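Local coordinates for UPF0141 protein yjdB (Campylobacter jejuni subsp. jejuni HB93-13, PDB 4TN0) that probably transfers phosphoethanolamine to cell-envelope acceptors in the periplasm, supporting polymyxin resistance and motility, through an alkaline phosphatase-like zinc domain, at residues His239-Pro242 with Tyr243-Pro247. Sequence-based numbering, arbitrary orientation.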
loop_
_atom_site.group_PDB
_atom_site.type_symbol
_atom_site.label_atom_id
_atom_site.label_comp_id
_atom_site.label_asym_id
_atom_site.label_seq_id
_atom_site.Cartn_x
_atom_site.Cartn_y
_atom_site.Cartn_z
ATOM N N HIS A 239 15.034 -7.860 -4.651
ATOM C CA HIS A 239 14.367 -8.408 -3.485
ATOM C C HIS A 239 14.163 -9.894 -3.624
ATOM O O HIS A 239 14.946 -10.567 -4.284
ATOM C CB HIS A 239 13.032 -7.706 -3.245
ATOM C CG HIS A 239 12.180 -7.588 -4.474
ATOM N ND1 HIS A 239 12.304 -6.546 -5.373
ATOM C CD2 HIS A 239 11.188 -8.384 -4.949
ATOM C CE1 HIS A 239 11.423 -6.705 -6.345
ATOM N NE2 HIS A 239 10.734 -7.809 -6.114
ATOM N N GLY A 240 13.118 -10.407 -2.983
ATOM C CA GLY A 240 12.778 -11.803 -3.105
ATOM C C GLY A 240 13.676 -12.786 -2.365
ATOM O O GLY A 240 13.609 -13.983 -2.644
ATOM N N MET A 241 14.518 -12.304 -1.447
ATOM C CA MET A 241 15.349 -13.211 -0.631
ATOM C C MET A 241 14.429 -13.992 0.335
ATOM O O MET A 241 13.462 -13.431 0.852
ATOM C CB MET A 241 16.421 -12.412 0.132
ATOM C CG MET A 241 17.372 -13.256 0.989
ATOM S SD MET A 241 18.785 -12.372 1.716
ATOM C CE MET A 241 19.847 -12.143 0.293
ATOM N N PRO A 242 14.695 -15.290 0.563
ATOM C CA PRO A 242 13.774 -16.022 1.470
ATOM C C PRO A 242 13.540 -15.284 2.802
ATOM O O PRO A 242 14.476 -14.775 3.419
ATOM C CB PRO A 242 14.470 -17.363 1.673
ATOM C CG PRO A 242 15.249 -17.559 0.336
ATOM C CD PRO A 242 15.715 -16.166 -0.044
ATOM N N TYR A 243 12.279 -15.161 3.182
ATOM C CA TYR A 243 11.882 -14.272 4.256
ATOM C C TYR A 243 12.689 -14.428 5.519
ATOM O O TYR A 243 13.103 -13.434 6.108
ATOM C CB TYR A 243 10.396 -14.496 4.572
ATOM C CG TYR A 243 9.769 -13.378 5.381
ATOM C CD1 TYR A 243 9.805 -13.373 6.773
ATOM C CD2 TYR A 243 9.208 -12.283 4.739
ATOM C CE1 TYR A 243 9.236 -12.327 7.498
ATOM C CE2 TYR A 243 8.652 -11.252 5.442
ATOM C CZ TYR A 243 8.672 -11.261 6.813
ATOM O OH TYR A 243 8.100 -10.191 7.472
ATOM N N ALA A 244 12.915 -15.680 5.927
ATOM C CA ALA A 244 13.551 -15.972 7.204
ATOM C C ALA A 244 15.014 -15.461 7.262
ATOM O O ALA A 244 15.526 -15.141 8.341
ATOM C CB ALA A 244 13.474 -17.477 7.499
ATOM N N ILE A 245 15.681 -15.349 6.119
ATOM C CA ILE A 245 17.047 -14.870 6.180
ATOM C C ILE A 245 17.153 -13.466 5.620
ATOM O O ILE A 245 18.233 -12.901 5.599
ATOM C CB ILE A 245 18.033 -15.758 5.410
ATOM C CG1 ILE A 245 17.779 -15.653 3.902
ATOM C CG2 ILE A 245 17.949 -17.174 5.866
ATOM C CD1 ILE A 245 18.813 -16.382 3.039
ATOM N N ALA A 246 16.029 -12.897 5.184
ATOM C CA ALA A 246 16.058 -11.604 4.500
ATOM C C ALA A 246 16.437 -10.475 5.451
ATOM O O ALA A 246 16.038 -10.480 6.604
ATOM C CB ALA A 246 14.684 -11.311 3.853
ATOM N N PRO A 247 17.195 -9.482 4.958
ATOM C CA PRO A 247 17.449 -8.279 5.762
ATOM C C PRO A 247 16.167 -7.458 5.936
ATOM O O PRO A 247 15.243 -7.533 5.098
ATOM C CB PRO A 247 18.470 -7.498 4.922
ATOM C CG PRO A 247 18.198 -7.935 3.523
ATOM C CD PRO A 247 17.756 -9.374 3.601
#
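The flat peptide joining Pro242 to Tyr243 is approached from both sides of its plane. The backbone N of Ile245 lies beyond the oxygen, raised to one side, and donates to Pro242 O at 3.0 Å. The N-H...O angle is 144°, and the donor stands 42° above the carbonyl plane. Ala246 brings its methyl in from the opposite face, with CB 3.5 Å from Pro242 O. Ile245 CG1 comes in near the oxygen end of the same group, also 3.5 Å from Pro242 O. This carbonyl belongs to a type I beta turn, Pro242-Ile245. A second type I turn overlaps it, closed by Ala246 N bonding to Tyr243 O. Ala246 and Pro247 are extended, and a helix follows directly. The double turn lies at the surface of the alkaline phosphatase-like domain, between strand 237-238 and helix 248-251. Met241 packs against Ile245, Ala246 and Pro247. It is stretched out through its first two torsions (chi1 -178°), which carries CG past the Ile245 side chain at about a right angle; the chain then bends at the sulfur. Met241 CG rests 3.8 Å from Ile245 CG1. Farther out, Met241 SD is 3.7 Å from Pro247 CD. Met241 CB faces the methyl of Ala246, 4.3 Å from Ala246 CB. The CB of Tyr243 leaves its backbone away from residues 239-242, and its OH bonds to Ser60 O. Thr63 OG1 bonds to Met241 O. At the start of the loop, His239 NE2 bonds to a phosphate oxygen of the phosphothreonine at position 65, a zinc-site residue, while its ND1 bonds to Glu229.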